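Local atomic coordinates of pectinesterase (Sitophilus oryzae, PDB entry 4PMH), a protein that hydrolyses the methyl esters of galacturonosyl units in pectin, releasing methanol, and probably plays an important part in the digestion of plant cell walls. Residues Q2-P5 / P11-T14; A40-G45 / V55-N60; T64-I69 / A156-I161; S300-G305 / S334-S339; R346-D351 / R355-N360. All blocks are in the same frame, centred on the assembly; numbering follows the deposited sequence.

Interaction 1: residues Q2-P5 / P11-T14; sequences QTAP and PILT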
# COMPACT_ATOMS: atom_id res chain seq x y z
N GLN A 2 0.02 -1.42 26.36
CA GLN A 2 0.87 -0.41 25.74
C GLN A 2 2.01 0.04 26.68
O GLN A 2 2.50 1.18 26.59
CB GLN A 2 0.02 0.77 25.29
CG GLN A 2 -0.98 0.43 24.19
CD GLN A 2 -0.33 0.14 22.84
OE1 GLN A 2 0.42 0.96 22.32
NE2 GLN A 2 -0.63 -1.03 22.26
N THR A 3 2.42 -0.87 27.56
CA THR A 3 3.52 -0.62 28.47
C THR A 3 4.82 -1.08 27.85
O THR A 3 4.94 -2.22 27.39
CB THR A 3 3.30 -1.29 29.85
OG1 THR A 3 2.29 -0.57 30.58
CG2 THR A 3 4.55 -1.29 30.66
N ALA A 4 5.81 -0.20 27.88
CA ALA A 4 7.15 -0.49 27.34
C ALA A 4 8.03 -1.12 28.43
O ALA A 4 7.88 -0.79 29.63
CB ALA A 4 7.81 0.79 26.83
N PRO A 5 8.93 -2.03 28.02
CA PRO A 5 9.21 -2.46 26.65
C PRO A 5 8.26 -3.49 26.03
O PRO A 5 8.51 -3.93 24.89
CB PRO A 5 10.62 -3.06 26.76
CG PRO A 5 10.65 -3.62 28.13
CD PRO A 5 9.95 -2.55 28.95
N PRO A 11 5.94 -6.15 21.51
CA PRO A 11 6.85 -5.13 21.99
C PRO A 11 6.31 -3.73 21.79
O PRO A 11 5.63 -3.44 20.79
CB PRO A 11 8.13 -5.36 21.18
CG PRO A 11 7.76 -6.25 20.05
CD PRO A 11 6.46 -6.91 20.36
N ILE A 12 6.61 -2.87 22.76
CA ILE A 12 6.15 -1.50 22.79
C ILE A 12 7.35 -0.58 22.94
O ILE A 12 8.19 -0.80 23.80
CB ILE A 12 5.19 -1.25 23.99
CG1 ILE A 12 4.01 -2.22 23.96
CG2 ILE A 12 4.73 0.22 24.04
CD1 ILE A 12 3.09 -2.12 22.74
N LEU A 13 7.41 0.46 22.13
CA LEU A 13 8.48 1.45 22.23
C LEU A 13 8.41 2.24 23.55
O LEU A 13 7.32 2.53 24.05
CB LEU A 13 8.38 2.44 21.08
CG LEU A 13 8.54 1.94 19.63
CD1 LEU A 13 8.44 3.11 18.66
CD2 LEU A 13 9.84 1.19 19.41
N THR A 14 9.57 2.60 24.06
CA THR A 14 9.66 3.53 25.17
C THR A 14 9.35 4.93 24.69
O THR A 14 9.45 5.21 23.49
CB THR A 14 11.06 3.51 25.81
OG1 THR A 14 12.03 4.02 24.89
CG2 THR A 14 11.44 2.09 26.22
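Ala4 and Ile12 bring their CA atoms to within 4.8 Å where residues 2-5 run over residues 11-14 at nearly a right angle (84°), a loop crossing at the C-terminal end of the right-handed parallel beta-helix. One backbone bond ties the crossing: Ile12 N donates to Pro5 O over 3.0 Å in an almost straight line. Arg346 brings a further N-H to Pro5 O and another to Ile12 O, and the peptide bond between Ala4 and Pro5, just before this acceptor residue's own carbonyl, is cis.

Ile12 supplies most of the side-chain contact. With CG2 anti to its backbone N (chi1 -56° for CG1), this methyl lies against Gln2 O at 3.5 Å, while CB comes equally near to Thr3 O. Its CD1 reaches the amide of Gln2, 3.9 Å from NE2, the two side chains crossing steeply. That amide is anchored by Ala366 OXT and Glu358 through NE2 and by the backbone N of Asn361 through OE1, so the isoleucine meets a group already fixed in place. Farther along, the Ala4 methyl nestles among main-chain oxygens, with CB 3.4 Å from Ile12 O and 3.3 Å from Leu13 O.

Interaction 2: residues A40-G45 / V55-N60; sequences ADYTVG and VNAAIN
Tyr42 and the alanine pair Ala57 and Ala58 make this contact, in which the first strand of a beta-alpha-beta unit leans on the helix that follows it. Strand 42-44, helix 51-61 and strand 67-71 form the unit, and the two strands are parallel neighbours at the outer edge of the long sheet of the beta-helix.

Tyr42 has more surface buried here than any other residue. Its CG lies anti to the carbonyl carbon (chi1 -49°), which sends the ring out from the strand to the helix surface. There the small alanines let the aromatic ring come close to the helix backbone, with Tyr42 CZ 3.8 Å from Ala58 CA. Ala58 sits at the CD2-CE2 side, its CB 3.5 Å from Tyr42 CE2, while Ala57 serves the other long side, where its CB stands 3.9 Å from Tyr42 CE1 and approaches the ring obliquely. The contact between these segments is apolar.

Ala54 and Ala61 of the same helix also touch the tyrosine, which thus rests along about two helical turns; Lys67 of the adjoining strand touches it as well. Over one face, displaced toward the ring's rim, lies Ala58 N, 4.0 Å above the plane.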
# COMPACT_ATOMS: atom_id res chain seq x y z
N ALA A 40 -8.01 22.12 -13.63
CA ALA A 40 -8.07 20.90 -14.42
C ALA A 40 -7.45 21.18 -15.78
O ALA A 40 -8.04 21.88 -16.58
CB ALA A 40 -9.50 20.43 -14.56
N ASP A 41 -6.25 20.65 -15.99
CA ASP A 41 -5.54 20.78 -17.25
C ASP A 41 -6.06 19.76 -18.27
O ASP A 41 -6.17 20.06 -19.44
CB ASP A 41 -4.03 20.57 -17.03
CG ASP A 41 -3.41 21.66 -16.17
OD1 ASP A 41 -3.43 22.83 -16.59
OD2 ASP A 41 -2.90 21.36 -15.08
N TYR A 42 -6.35 18.55 -17.79
CA TYR A 42 -6.94 17.47 -18.59
C TYR A 42 -8.09 16.88 -17.82
O TYR A 42 -7.94 16.56 -16.63
CB TYR A 42 -5.88 16.41 -18.83
CG TYR A 42 -4.60 17.02 -19.32
CD1 TYR A 42 -4.42 17.32 -20.66
CD2 TYR A 42 -3.57 17.33 -18.43
CE1 TYR A 42 -3.25 17.90 -21.12
CE2 TYR A 42 -2.41 17.91 -18.88
CZ TYR A 42 -2.25 18.19 -20.22
OH TYR A 42 -1.09 18.76 -20.68
N THR A 43 -9.24 16.71 -18.47
CA THR A 43 -10.45 16.23 -17.80
C THR A 43 -11.01 15.00 -18.51
O THR A 43 -11.32 15.06 -19.70
CB THR A 43 -11.51 17.33 -17.75
OG1 THR A 43 -10.99 18.43 -16.98
CG2 THR A 43 -12.78 16.81 -17.07
N VAL A 44 -11.10 13.89 -17.79
CA VAL A 44 -11.70 12.69 -18.31
C VAL A 44 -13.21 12.91 -18.20
O VAL A 44 -13.75 13.03 -17.09
CB VAL A 44 -11.30 11.44 -17.50
CG1 VAL A 44 -11.90 10.19 -18.11
CG2 VAL A 44 -9.78 11.31 -17.43
N GLY A 45 -13.88 12.97 -19.35
CA GLY A 45 -15.30 13.35 -19.40
C GLY A 45 -15.51 14.73 -20.03
O GLY A 45 -16.61 15.06 -20.40
N VAL A 55 -3.63 10.87 -18.96
CA VAL A 55 -2.29 10.65 -18.39
C VAL A 55 -1.25 10.82 -19.49
O VAL A 55 -0.25 11.53 -19.31
CB VAL A 55 -2.16 9.25 -17.73
CG1 VAL A 55 -0.70 8.88 -17.47
CG2 VAL A 55 -2.98 9.19 -16.45
N ASN A 56 -1.54 10.21 -20.64
CA ASN A 56 -0.66 10.25 -21.78
C ASN A 56 -0.48 11.68 -22.24
O ASN A 56 0.64 12.10 -22.54
CB ASN A 56 -1.24 9.44 -22.94
CG ASN A 56 -1.17 7.94 -22.72
OD1 ASN A 56 -0.51 7.45 -21.80
ND2 ASN A 56 -1.83 7.19 -23.60
N ALA A 57 -1.56 12.43 -22.33
CA ALA A 57 -1.47 13.83 -22.78
C ALA A 57 -0.56 14.64 -21.88
O ALA A 57 0.31 15.37 -22.36
CB ALA A 57 -2.85 14.47 -22.86
N ALA A 58 -0.77 14.51 -20.57
CA ALA A 58 0.03 15.23 -19.57
C ALA A 58 1.52 14.85 -19.61
O ALA A 58 2.40 15.71 -19.57
CB ALA A 58 -0.54 15.00 -18.18
N ILE A 59 1.81 13.55 -19.72
CA ILE A 59 3.19 13.09 -19.78
C ILE A 59 3.87 13.54 -21.08
O ILE A 59 4.99 14.08 -21.03
CB ILE A 59 3.27 11.56 -19.61
CG1 ILE A 59 2.84 11.19 -18.20
CG2 ILE A 59 4.69 11.07 -19.93
CD1 ILE A 59 2.90 9.71 -17.89
N ASN A 60 3.19 13.34 -22.21
CA ASN A 60 3.75 13.66 -23.52
C ASN A 60 4.03 15.17 -23.66
O ASN A 60 4.99 15.56 -24.32
CB ASN A 60 2.84 13.21 -24.65
CG ASN A 60 2.77 11.69 -24.80
OD1 ASN A 60 3.72 10.96 -24.49
ND2 ASN A 60 1.63 11.21 -25.27

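Interaction 3: residues T64-I69 / A156-I161; sequences TTRKYI and APAVQI
Arg66 reaches from just before strand 67-71 to Ala158 and Gln160 at the entry to strand 160-162, passing strand 89-93, which lies between them in the parallel sheet of the beta-helix.

Hydrogen bonding comes first. Arg66 grips one oxygen with two nitrogens: NH2 donates to Ala158 O over 2.7 Å, in the guanidinium plane and on a lone pair of the carbonyl, while NH1 adds a weak bond of 3.0 Å to the same Ala158 O. The chain is extended through CG and CD and then bends at chi3 (-69°), presenting the guanidinium edge to the carbonyl. NH1 also bonds Thr90 OG1, on the intervening strand.

Stacking follows. The Gln160 amide lies nearly parallel to the guanidinium, the planes 11° apart, with Gln160 CD 3.6 Å above the Arg66 plane and offset toward its rim. The amide is held flat from both ends, since OE1 bonds Thr90 OG1 and NE2 bonds Gln189 OE1, so the bonds run across three neighbouring strands, 89-93, 160-162 and 188-191; the cation over it would probably polarise it somewhat.

The last kind is a water bridge: one water donates to Gln160 OE1 over 2.7 Å and lies 3.0 Å from Tyr68 OH.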
# COMPACT_ATOMS: atom_id res chain seq x y z
N THR A 64 7.92 20.92 -16.35
CA THR A 64 8.15 20.74 -14.92
C THR A 64 6.99 21.19 -14.07
O THR A 64 7.01 21.03 -12.85
CB THR A 64 9.33 21.61 -14.47
OG1 THR A 64 9.07 23.00 -14.83
CG2 THR A 64 10.58 21.13 -15.13
N THR A 65 5.99 21.81 -14.69
CA THR A 65 4.85 22.32 -13.96
C THR A 65 3.89 21.19 -13.69
O THR A 65 3.59 20.37 -14.58
CB THR A 65 4.15 23.47 -14.72
OG1 THR A 65 4.94 24.67 -14.57
CG2 THR A 65 2.77 23.75 -14.16
N ARG A 66 3.41 21.15 -12.45
CA ARG A 66 2.47 20.11 -12.03
C ARG A 66 1.20 20.24 -12.86
O ARG A 66 0.65 21.33 -13.02
CB ARG A 66 2.17 20.26 -10.52
CG ARG A 66 1.11 19.29 -9.98
CD ARG A 66 1.05 19.26 -8.46
NE ARG A 66 2.24 18.65 -7.87
CZ ARG A 66 2.49 17.34 -7.87
NH1 ARG A 66 1.64 16.46 -8.42
NH2 ARG A 66 3.62 16.89 -7.34
N LYS A 67 0.78 19.11 -13.42
CA LYS A 67 -0.43 19.05 -14.25
C LYS A 67 -1.54 18.31 -13.50
O LYS A 67 -1.27 17.34 -12.77
CB LYS A 67 -0.14 18.34 -15.57
CG LYS A 67 0.81 19.08 -16.50
CD LYS A 67 0.11 20.30 -17.08
CE LYS A 67 1.10 21.28 -17.67
NZ LYS A 67 0.36 22.47 -18.13
N TYR A 68 -2.77 18.79 -13.69
CA TYR A 68 -3.93 18.33 -12.95
C TYR A 68 -4.90 17.61 -13.87
O TYR A 68 -5.43 18.19 -14.83
CB TYR A 68 -4.62 19.51 -12.28
CG TYR A 68 -3.77 20.09 -11.16
CD1 TYR A 68 -2.80 21.06 -11.42
CD2 TYR A 68 -3.93 19.66 -9.85
CE1 TYR A 68 -2.02 21.58 -10.39
CE2 TYR A 68 -3.15 20.18 -8.82
CZ TYR A 68 -2.20 21.14 -9.10
OH TYR A 68 -1.43 21.65 -8.07
N ILE A 69 -5.09 16.34 -13.57
CA ILE A 69 -5.99 15.50 -14.32
C ILE A 69 -7.21 15.25 -13.46
O ILE A 69 -7.12 14.56 -12.45
CB ILE A 69 -5.35 14.14 -14.67
CG1 ILE A 69 -4.22 14.36 -15.67
CG2 ILE A 69 -6.40 13.19 -15.24
CD1 ILE A 69 -3.18 13.28 -15.73
N ALA A 156 6.22 6.91 -11.52
CA ALA A 156 6.81 8.23 -11.62
C ALA A 156 6.83 8.86 -10.24
O ALA A 156 5.92 8.62 -9.44
CB ALA A 156 6.02 9.12 -12.58
N PRO A 157 7.86 9.67 -9.95
CA PRO A 157 7.88 10.41 -8.68
C PRO A 157 6.90 11.56 -8.66
O PRO A 157 6.45 11.99 -9.70
CB PRO A 157 9.32 10.94 -8.60
CG PRO A 157 9.81 10.96 -10.00
CD PRO A 157 9.08 9.87 -10.75
N ALA A 158 6.54 12.03 -7.47
CA ALA A 158 5.80 13.29 -7.34
C ALA A 158 4.32 13.24 -7.74
O ALA A 158 3.67 14.29 -7.92
CB ALA A 158 6.51 14.38 -8.15
N VAL A 159 3.78 12.03 -7.91
CA VAL A 159 2.40 11.88 -8.23
C VAL A 159 1.54 12.09 -6.98
O VAL A 159 1.87 11.58 -5.90
CB VAL A 159 2.10 10.46 -8.79
CG1 VAL A 159 0.62 10.27 -8.97
CG2 VAL A 159 2.83 10.27 -10.10
N GLN A 160 0.44 12.81 -7.16
CA GLN A 160 -0.59 12.98 -6.16
C GLN A 160 -1.87 12.27 -6.65
O GLN A 160 -2.29 12.45 -7.80
CB GLN A 160 -0.86 14.48 -5.92
CG GLN A 160 0.35 15.27 -5.42
CD GLN A 160 0.04 16.74 -5.18
OE1 GLN A 160 -0.94 17.28 -5.72
NE2 GLN A 160 0.89 17.40 -4.42
N ILE A 161 -2.46 11.43 -5.78
CA ILE A 161 -3.71 10.74 -6.08
C ILE A 161 -4.71 11.20 -5.04
O ILE A 161 -4.45 11.07 -3.85
CB ILE A 161 -3.55 9.19 -6.00
CG1 ILE A 161 -2.54 8.68 -7.01
CG2 ILE A 161 -4.89 8.53 -6.26
CD1 ILE A 161 -2.21 7.19 -6.85
O HOH W 1 -1.58 19.88 -5.62

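Interaction 4: residues S300-G305 / S334-S339; sequences SAYVPG and SGRTYS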
# COMPACT_ATOMS: atom_id res chain seq x y z
N SER A 300 15.08 -21.40 7.03
CA SER A 300 16.50 -21.74 6.91
C SER A 300 17.31 -20.78 6.04
O SER A 300 18.52 -20.65 6.24
CB SER A 300 16.69 -23.15 6.33
OG SER A 300 16.07 -24.11 7.16
N ALA A 301 16.65 -20.13 5.09
CA ALA A 301 17.36 -19.26 4.14
C ALA A 301 17.48 -17.81 4.57
O ALA A 301 18.09 -17.00 3.87
CB ALA A 301 16.71 -19.36 2.77
N TYR A 302 16.91 -17.47 5.73
CA TYR A 302 16.94 -16.10 6.23
C TYR A 302 18.35 -15.71 6.73
O TYR A 302 18.93 -16.37 7.59
CB TYR A 302 15.89 -15.89 7.35
CG TYR A 302 15.86 -14.48 7.89
CD1 TYR A 302 15.20 -13.46 7.23
CD2 TYR A 302 16.52 -14.17 9.06
CE1 TYR A 302 15.18 -12.16 7.74
CE2 TYR A 302 16.53 -12.89 9.56
CZ TYR A 302 15.85 -11.89 8.89
OH TYR A 302 15.87 -10.62 9.43
N VAL A 303 18.88 -14.63 6.15
CA VAL A 303 20.17 -14.08 6.50
C VAL A 303 19.98 -12.71 7.16
O VAL A 303 19.71 -11.72 6.46
CB VAL A 303 21.07 -13.93 5.26
CG1 VAL A 303 22.44 -13.41 5.64
CG2 VAL A 303 21.20 -15.27 4.54
N PRO A 304 20.11 -12.64 8.50
CA PRO A 304 19.96 -11.36 9.23
C PRO A 304 20.92 -10.31 8.72
O PRO A 304 22.12 -10.58 8.62
CB PRO A 304 20.28 -11.73 10.68
CG PRO A 304 20.10 -13.20 10.78
CD PRO A 304 20.30 -13.79 9.41
N GLY A 305 20.40 -9.13 8.37
CA GLY A 305 21.21 -8.06 7.77
C GLY A 305 21.27 -8.04 6.25
O GLY A 305 21.67 -7.03 5.66
N SER A 334 7.99 -16.57 4.75
CA SER A 334 9.03 -17.59 4.65
C SER A 334 8.89 -18.77 5.62
O SER A 334 9.54 -19.80 5.44
CB SER A 334 10.39 -16.93 4.90
OG SER A 334 10.49 -16.41 6.22
N GLY A 335 8.03 -18.63 6.63
CA GLY A 335 7.99 -19.56 7.75
C GLY A 335 8.82 -19.09 8.94
O GLY A 335 8.82 -19.73 10.00
N ARG A 336 9.54 -17.98 8.78
CA ARG A 336 10.32 -17.44 9.88
C ARG A 336 9.38 -17.01 11.02
O ARG A 336 8.58 -16.09 10.85
CB ARG A 336 11.17 -16.26 9.43
CG ARG A 336 11.88 -15.55 10.57
CD ARG A 336 12.90 -14.57 10.06
NE ARG A 336 12.34 -13.42 9.34
CZ ARG A 336 12.36 -12.16 9.77
NH1 ARG A 336 12.88 -11.84 10.95
NH2 ARG A 336 11.85 -11.21 9.00
N THR A 337 9.48 -17.68 12.16
CA THR A 337 8.60 -17.41 13.29
C THR A 337 8.73 -15.95 13.76
O THR A 337 9.81 -15.37 13.71
CB THR A 337 8.91 -18.33 14.48
OG1 THR A 337 10.17 -17.97 15.03
CG2 THR A 337 8.96 -19.76 14.06
N TYR A 338 7.61 -15.37 14.19
CA TYR A 338 7.63 -14.00 14.74
C TYR A 338 8.46 -14.00 16.02
O TYR A 338 8.28 -14.88 16.89
CB TYR A 338 6.23 -13.44 15.03
CG TYR A 338 6.36 -12.12 15.76
CD1 TYR A 338 6.83 -10.98 15.09
CD2 TYR A 338 6.11 -12.02 17.12
CE1 TYR A 338 7.03 -9.79 15.77
CE2 TYR A 338 6.31 -10.83 17.81
CZ TYR A 338 6.76 -9.72 17.14
OH TYR A 338 6.93 -8.55 17.84
N SER A 339 9.38 -13.04 16.13
CA SER A 339 10.17 -12.87 17.36
C SER A 339 10.25 -11.38 17.74
O SER A 339 10.82 -10.57 17.00
CB SER A 339 11.56 -13.47 17.18
OG SER A 339 12.30 -13.48 18.41
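The guanidinium of Arg336 lies flat on the ring of Tyr302, with planes only 8° apart and centres separated by 3.9 Å, a stacked cation-pi pair on the protein surface. It joins two loops projecting from the beta-helix: residues 300-305, before strand 311-315, and residues 334-339, in the connection to the last strand.

The stack is offset, and the whole end of the arginine takes part. Arg336 CD makes a CH-pi contact, sitting 3.7 Å from the Tyr302 centroid and just 11° off the ring normal, so the methylene rather than the charge occupies the middle of the face. From there the group slides toward the rim. Arg336 CZ comes to 3.5 Å from Tyr302 CE1, and NH1 lies 3.6 Å from Tyr302 OH. An extended start, with CG anti to the backbone N (chi1 173°), followed by a bend at chi3, lays the plane down on the ring.

Both partners are fixed by further bonds. Arg336 NH2 forms a salt bridge with Asp293 OD1 and a hydrogen bond with Asn309 OD1, while Tyr302 OH bonds Asp351 O. These bonds would limit sliding and rotation of the pair. Asp293 directly follows Trp292, which probably binds substrate, as in related enzymes; the side chains of Trp292 and Arg336 are about 8 Å apart, so the stack is probably a second-shell element beside the substrate cleft. Asp293 also bonds Ser334 OG, which closes an ST turn by accepting from Arg336 N over 3.1 Å.

Interaction 5: residues R346-D351 / R355-N360; sequences RDLNND and RFWEYN
Over one face of the Trp357 indole lies Leu348, whose CD2 stands 3.4 Å from the centroid of the six-membered ring and almost on its normal (7°), a close CH-pi contact. Arg346 NH1 approaches the same ring system obliquely, 3.9 Å from Trp357 CZ3, with the planes 65° apart; the indole is a minor neighbour, since Arg346 NH2 bonds Ile12 O and forms a salt bridge with Glu17. The second flat group, the Arg355 guanidinium, is engaged at its edge. Its NH2 donates in plane to Asn349 OD1 over 3.0 Å, though the donor stands 29° out of the amide's carbonyl plane.

Bends at chi2 and chi3 curl the Arg355 chain around to that amide. NH2 also bonds Lys263 O and NH1 bonds Asn309 O, so two backbone carbonyls, with the Asn349 amide, take up N-H groups of the guanidinium. Asp351 OD1 lies 4.2 Å from Arg355 NE, well out of the guanidinium plane and too far for a salt bridge; Asn309 ND2 is its hydrogen-bonding partner.

A water joins the loop to the indole, donating to Leu348 O over 2.7 Å and accepting from Trp357 NE1 over 2.9 Å. The loop has its own brace, an Asx turn in which Asp347 OD1 accepts from Asn349 N, overlapping a type I beta turn from Asp347 to Asn350. Together these contacts hold the preceding loop against strand 355-359, the edge strand that ends the long parallel sheet of the beta-helix.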
# COMPACT_ATOMS: atom_id res chain seq x y z
N ARG A 346 17.82 -2.25 23.91
CA ARG A 346 17.72 -2.97 22.64
C ARG A 346 18.07 -2.07 21.47
O ARG A 346 18.06 -0.84 21.59
CB ARG A 346 16.29 -3.51 22.45
CG ARG A 346 15.22 -2.43 22.51
CD ARG A 346 13.78 -2.94 22.38
NE ARG A 346 12.86 -1.87 22.73
CZ ARG A 346 11.60 -2.04 23.12
NH1 ARG A 346 11.05 -3.26 23.19
NH2 ARG A 346 10.91 -0.98 23.48
N ASP A 347 18.36 -2.71 20.35
CA ASP A 347 18.50 -2.03 19.05
C ASP A 347 17.26 -2.30 18.21
O ASP A 347 17.03 -3.43 17.78
CB ASP A 347 19.74 -2.56 18.35
CG ASP A 347 19.95 -2.00 16.94
OD1 ASP A 347 19.31 -1.00 16.49
OD2 ASP A 347 20.84 -2.61 16.28
N LEU A 348 16.48 -1.27 17.93
CA LEU A 348 15.22 -1.46 17.20
C LEU A 348 15.46 -1.84 15.73
O LEU A 348 14.52 -2.23 15.02
CB LEU A 348 14.34 -0.21 17.29
CG LEU A 348 13.91 0.22 18.70
CD1 LEU A 348 13.32 1.62 18.64
CD2 LEU A 348 12.91 -0.74 19.32
N ASN A 349 16.71 -1.74 15.28
CA ASN A 349 17.09 -2.18 13.94
C ASN A 349 17.79 -3.54 13.88
O ASN A 349 18.28 -3.94 12.84
CB ASN A 349 17.94 -1.10 13.28
CG ASN A 349 17.11 0.12 12.92
OD1 ASN A 349 16.05 -0.01 12.31
ND2 ASN A 349 17.58 1.30 13.29
N ASN A 350 17.80 -4.24 15.00
CA ASN A 350 18.37 -5.59 15.08
C ASN A 350 17.59 -6.52 14.16
O ASN A 350 16.36 -6.52 14.18
CB ASN A 350 18.26 -6.06 16.53
CG ASN A 350 18.94 -7.39 16.80
OD1 ASN A 350 19.04 -8.26 15.94
ND2 ASN A 350 19.36 -7.58 18.06
N ASP A 351 18.29 -7.33 13.38
CA ASP A 351 17.65 -8.20 12.38
C ASP A 351 17.55 -9.65 12.81
O ASP A 351 17.16 -10.52 12.03
CB ASP A 351 18.38 -8.08 11.05
CG ASP A 351 18.22 -6.72 10.44
OD1 ASP A 351 17.07 -6.23 10.35
OD2 ASP A 351 19.25 -6.11 10.05
N ARG A 355 10.80 -6.28 13.31
CA ARG A 355 10.82 -4.84 13.58
C ARG A 355 9.42 -4.28 13.52
O ARG A 355 9.15 -3.26 12.85
CB ARG A 355 11.74 -4.08 12.60
CG ARG A 355 13.12 -4.69 12.33
CD ARG A 355 13.52 -4.49 10.85
NE ARG A 355 14.12 -3.21 10.75
CZ ARG A 355 14.37 -2.51 9.66
NH1 ARG A 355 14.10 -2.93 8.42
NH2 ARG A 355 14.93 -1.33 9.86
N PHE A 356 8.51 -4.92 14.25
CA PHE A 356 7.15 -4.46 14.39
C PHE A 356 6.97 -3.90 15.79
O PHE A 356 7.21 -4.59 16.77
CB PHE A 356 6.17 -5.61 14.18
CG PHE A 356 6.33 -6.35 12.88
CD1 PHE A 356 6.76 -5.70 11.74
CD2 PHE A 356 6.02 -7.69 12.81
CE1 PHE A 356 6.89 -6.39 10.54
CE2 PHE A 356 6.15 -8.39 11.62
CZ PHE A 356 6.58 -7.74 10.49
N TRP A 357 6.56 -2.64 15.88
CA TRP A 357 6.48 -1.97 17.18
C TRP A 357 5.25 -1.10 17.30
O TRP A 357 4.68 -0.67 16.30
CB TRP A 357 7.70 -1.08 17.43
CG TRP A 357 9.02 -1.63 16.94
CD1 TRP A 357 9.62 -1.39 15.72
CD2 TRP A 357 9.92 -2.46 17.66
NE1 TRP A 357 10.81 -2.05 15.65
CE2 TRP A 357 11.03 -2.71 16.82
CE3 TRP A 357 9.89 -3.03 18.94
CZ2 TRP A 357 12.10 -3.52 17.22
CZ3 TRP A 357 10.95 -3.84 19.32
CH2 TRP A 357 12.05 -4.06 18.46
N GLU A 358 4.87 -0.79 18.53
CA GLU A 358 3.76 0.12 18.77
C GLU A 358 4.15 1.17 19.80
O GLU A 358 5.04 0.95 20.59
CB GLU A 358 2.59 -0.65 19.33
CG GLU A 358 1.96 -1.62 18.37
CD GLU A 358 0.95 -2.45 19.08
OE1 GLU A 358 1.28 -3.61 19.35
OE2 GLU A 358 -0.13 -1.94 19.44
N TYR A 359 3.42 2.29 19.82
CA TYR A 359 3.59 3.28 20.88
C TYR A 359 2.27 3.99 21.10
O TYR A 359 1.76 4.61 20.17
CB TYR A 359 4.64 4.33 20.50
CG TYR A 359 4.77 5.44 21.54
CD1 TYR A 359 5.30 5.18 22.79
CD2 TYR A 359 4.39 6.75 21.26
CE1 TYR A 359 5.43 6.17 23.75
CE2 TYR A 359 4.52 7.76 22.22
CZ TYR A 359 5.03 7.45 23.46
OH TYR A 359 5.17 8.43 24.44
N ASN A 360 1.72 3.91 22.31
CA ASN A 360 0.62 4.78 22.72
C ASN A 360 -0.64 4.64 21.88
O ASN A 360 -1.29 5.63 21.54
CB ASN A 360 1.12 6.23 22.71
CG ASN A 360 0.30 7.15 23.58
OD1 ASN A 360 -0.42 6.69 24.46
ND2 ASN A 360 0.43 8.45 23.36
O HOH W 2 12.62 -0.85 13.78

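How the interactions relate
The five contacts fall into two groups at the two ends of one beta-helix. Interactions 2 and 3, with centres about 11 Å apart, share the start of the long parallel sheet, where Asp41 N meets Tyr68 O at 2.8 Å. Interactions 1, 4 and 5 gather at the other end: interaction 5 lies about 9 Å from interaction 1 and about 16 Å from interaction 4, centre to centre. Leu13 N approaches Glu358 O to 2.9 Å, joining the N-terminal segment to the last strand. Interactions 1 and 2 are about 48 Å apart between centres. Interaction 4 comes nearest the putative substrate site, while the Arg355 side chain of interaction 5 is about 12 Å from that of Trp292.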